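Local coordinates for S-M checkpoint control protein rad4 (Schizosaccharomyces pombe, PDB 4BMD), which acts as a scaffold with BRCT repeats, essential for DNA replication and for the checkpoint control that couples S phase to mitosis, at residues 113-118 with 147-152. Residues are numbered along the deposited sequence; the frame is centred on the assembly and turned at random.
Sequences HLTGFK and LLVNTN
Residues 113-115 and 147-149 run as neighbouring parallel strands, their axes approaching to 4.8 Å, joined by the hydrogen bonds Leu148 N to His113 O, Thr115 N to Leu148 O and, just past the strand end, Asn150 N to Thr115 O (3.0 Å). They are the two inner strands of the 2-1-3-4 parallel sheet of the fourth BRCT repeat. On one face Leu114 and Leu148 lie alongside each other, CD2 of Leu114 3.7 Å from CB of Leu148, Leu114 packing on helix 119-131 and Leu148 on helix 177-185. On the opposite face, Leu147 CD1 meets the edge of the His113 ring at CD2 (3.6 Å), and Thr115 CG2 rests against Leu147 CD1 and Val149 CG2; the Thr115 hydroxyl instead hydrogen-bonds with the hydroxyl of Thr159 in helix 157-168. Beyond the strands, Asn150 extends toward Gly116 with CG anti to its N (chi1 -175°). ND2 donates to Gly116 O at 2.8 Å, nearly straight (169°) but from above the carbonyl plane, while OD1 accepts from Asn152 N in an Asx turn. CB makes a CH-pi contact over the centre of the Phe117 ring, 3.5 Å from its centroid, and the amide stacks almost parallel to that ring. A leucine in place of Asn150 would probably leave Gly116 O without this donor and the Asx turn without its acceptor. One buried amide thus ties both strand-end loops together, its two polar ends engaged and its flat side packed on an aromatic face.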
ATOM      1  N   HIS A 113      -0.804  -8.891 -12.691  1.00 24.32           N
ATOM      2  CA  HIS A 113      -2.041  -8.208 -13.044  1.00 17.72           C
ATOM      3  C   HIS A 113      -3.034  -8.309 -11.892  1.00 21.82           C
ATOM      4  O   HIS A 113      -3.200  -9.375 -11.298  1.00 26.96           O
ATOM      5  CB  HIS A 113      -2.652  -8.796 -14.318  1.00 20.40           C
ATOM      6  CG  HIS A 113      -3.978  -8.202 -14.677  1.00 22.10           C
ATOM      7  ND1 HIS A 113      -4.128  -6.881 -15.039  1.00 19.58           N
ATOM      8  CD2 HIS A 113      -5.218  -8.746 -14.713  1.00 23.66           C
ATOM      9  CE1 HIS A 113      -5.402  -6.637 -15.289  1.00 26.78           C
ATOM     10  NE2 HIS A 113      -6.085  -7.752 -15.098  1.00 20.84           N
ATOM     11  N   LEU A 114      -3.695  -7.197 -11.582  1.00 18.05           N
ATOM     12  CA  LEU A 114      -4.600  -7.132 -10.438  1.00 20.51           C
ATOM     13  C   LEU A 114      -6.063  -7.198 -10.866  1.00 28.24           C
ATOM     14  O   LEU A 114      -6.451  -6.612 -11.876  1.00 38.35           O
ATOM     15  CB  LEU A 114      -4.356  -5.843  -9.650  1.00 20.12           C
ATOM     16  CG  LEU A 114      -2.903  -5.540  -9.280  1.00 25.36           C
ATOM     17  CD1 LEU A 114      -2.784  -4.172  -8.620  1.00 30.08           C
ATOM     18  CD2 LEU A 114      -2.348  -6.624  -8.373  1.00 24.60           C
ATOM     19  N   THR A 115      -6.874  -7.908 -10.087  1.00 20.20           N
ATOM     20  CA  THR A 115      -8.305  -7.998 -10.356  1.00 26.15           C
ATOM     21  C   THR A 115      -9.118  -7.988  -9.060  1.00 30.74           C
ATOM     22  O   THR A 115      -8.758  -8.645  -8.083  1.00 32.09           O
ATOM     23  CB  THR A 115      -8.654  -9.248 -11.200  1.00 24.36           C
ATOM     24  OG1 THR A 115     -10.068  -9.297 -11.431  1.00 34.13           O
ATOM     25  CG2 THR A 115      -8.213 -10.525 -10.494  1.00 24.43           C
ATOM     26  N   GLY A 116     -10.208  -7.224  -9.053  1.00 28.06           N
ATOM     27  CA  GLY A 116     -11.070  -7.138  -7.888  1.00 26.82           C
ATOM     28  C   GLY A 116     -10.799  -5.923  -7.019  1.00 31.04           C
ATOM     29  O   GLY A 116     -11.490  -5.700  -6.025  1.00 29.25           O
ATOM     30  N   PHE A 117      -9.792  -5.138  -7.391  1.00 26.00           N
ATOM     31  CA  PHE A 117      -9.444  -3.932  -6.646  1.00 35.76           C
ATOM     32  C   PHE A 117      -9.999  -2.689  -7.334  1.00 42.86           C
ATOM     33  O   PHE A 117     -10.022  -2.608  -8.562  1.00 45.10           O
ATOM     34  CB  PHE A 117      -7.925  -3.810  -6.500  1.00 26.82           C
ATOM     35  CG  PHE A 117      -7.281  -4.993  -5.835  1.00 27.62           C
ATOM     36  CD1 PHE A 117      -7.202  -5.072  -4.455  1.00 30.76           C
ATOM     37  CD2 PHE A 117      -6.750  -6.024  -6.592  1.00 31.38           C
ATOM     38  CE1 PHE A 117      -6.608  -6.159  -3.841  1.00 31.47           C
ATOM     39  CE2 PHE A 117      -6.155  -7.114  -5.984  1.00 25.81           C
ATOM     40  CZ  PHE A 117      -6.084  -7.180  -4.608  1.00 24.31           C
ATOM     41  N   LYS A 118     -10.440  -1.719  -6.538  1.00 45.60           N
ATOM     42  CA  LYS A 118     -11.007  -0.487  -7.079  1.00 48.10           C
ATOM     43  C   LYS A 118     -10.510   0.754  -6.344  1.00 49.54           C
ATOM     44  O   LYS A 118     -10.043   0.672  -5.208  1.00 55.25           O
ATOM     45  CB  LYS A 118     -12.538  -0.531  -7.028  1.00 42.26           C
ATOM     46  CG  LYS A 118     -13.167  -1.577  -7.933  1.00 68.60           C
ATOM     47  CD  LYS A 118     -14.685  -1.498  -7.903  1.00 70.92           C
ATOM     48  CE  LYS A 118     -15.307  -2.513  -8.851  1.00 78.38           C
ATOM     49  NZ  LYS A 118     -16.794  -2.427  -8.861  1.00 85.28           N
ATOM     50  N   LEU A 147      -1.728 -13.621 -11.446  1.00 26.87           N
ATOM     51  CA  LEU A 147      -2.999 -12.910 -11.391  1.00 20.02           C
ATOM     52  C   LEU A 147      -3.382 -12.753  -9.927  1.00 26.44           C
ATOM     53  O   LEU A 147      -3.787 -13.719  -9.280  1.00 27.96           O
ATOM     54  CB  LEU A 147      -4.094 -13.671 -12.135  1.00 18.82           C
ATOM     55  CG  LEU A 147      -5.486 -13.039 -12.022  1.00 27.30           C
ATOM     56  CD1 LEU A 147      -5.522 -11.683 -12.718  1.00 20.29           C
ATOM     57  CD2 LEU A 147      -6.563 -13.960 -12.572  1.00 18.28           C
ATOM     58  N   LEU A 148      -3.238 -11.540  -9.402  1.00 26.41           N
ATOM     59  CA  LEU A 148      -3.513 -11.286  -7.992  1.00 18.62           C
ATOM     60  C   LEU A 148      -4.979 -10.927  -7.769  1.00 23.76           C
ATOM     61  O   LEU A 148      -5.458  -9.900  -8.248  1.00 24.66           O
ATOM     62  CB  LEU A 148      -2.601 -10.181  -7.455  1.00 18.90           C
ATOM     63  CG  LEU A 148      -2.492 -10.098  -5.932  1.00 24.62           C
ATOM     64  CD1 LEU A 148      -1.878 -11.373  -5.371  1.00 21.95           C
ATOM     65  CD2 LEU A 148      -1.684  -8.884  -5.510  1.00 20.90           C
ATOM     66  N   VAL A 149      -5.684 -11.781  -7.033  1.00 22.04           N
ATOM     67  CA  VAL A 149      -7.126 -11.647  -6.861  1.00 22.47           C
ATOM     68  C   VAL A 149      -7.514 -11.071  -5.500  1.00 30.58           C
ATOM     69  O   VAL A 149      -7.024 -11.519  -4.462  1.00 33.41           O
ATOM     70  CB  VAL A 149      -7.822 -13.008  -7.041  1.00 21.93           C
ATOM     71  CG1 VAL A 149      -9.332 -12.861  -6.913  1.00 18.66           C
ATOM     72  CG2 VAL A 149      -7.451 -13.612  -8.385  1.00 17.17           C
ATOM     73  N   ASN A 150      -8.397 -10.076  -5.512  1.00 28.59           N
ATOM     74  CA  ASN A 150      -8.925  -9.503  -4.279  1.00 25.12           C
ATOM     75  C   ASN A 150     -10.032 -10.377  -3.708  1.00 33.73           C
ATOM     76  O   ASN A 150     -11.177 -10.313  -4.154  1.00 35.96           O
ATOM     77  CB  ASN A 150      -9.454  -8.089  -4.522  1.00 24.80           C
ATOM     78  CG  ASN A 150      -9.909  -7.407  -3.241  1.00 37.69           C
ATOM     79  OD1 ASN A 150      -9.593  -7.854  -2.138  1.00 38.38           O
ATOM     80  ND2 ASN A 150     -10.652  -6.317  -3.384  1.00 32.05           N
ATOM     81  N   THR A 151      -9.685 -11.194  -2.719  1.00 36.47           N
ATOM     82  CA  THR A 151     -10.638 -12.126  -2.131  1.00 34.45           C
ATOM     83  C   THR A 151     -11.441 -11.495  -0.995  1.00 30.71           C
ATOM     84  O   THR A 151     -12.244 -12.165  -0.349  1.00 43.98           O
ATOM     85  CB  THR A 151      -9.939 -13.396  -1.617  1.00 32.82           C
ATOM     86  OG1 THR A 151      -8.885 -13.033  -0.717  1.00 30.74           O
ATOM     87  CG2 THR A 151      -9.356 -14.185  -2.780  1.00 28.26           C
ATOM     88  N   ASN A 152     -11.222 -10.206  -0.761  1.00 29.56           N
ATOM     89  CA  ASN A 152     -11.965  -9.478   0.262  1.00 37.46           C
ATOM     90  C   ASN A 152     -13.266  -8.904  -0.292  1.00 47.24           C
ATOM     91  O   ASN A 152     -14.049  -8.288   0.432  1.00 47.67           O
ATOM     92  CB  ASN A 152     -11.099  -8.381   0.878  1.00 39.23           C
ATOM     93  CG  ASN A 152      -9.881  -8.938   1.589  1.00 54.69           C
ATOM     94  OD1 ASN A 152      -9.936 -10.015   2.184  1.00 41.46           O
ATOM     95  ND2 ASN A 152      -8.770  -8.212   1.523  1.00 55.29           N
TER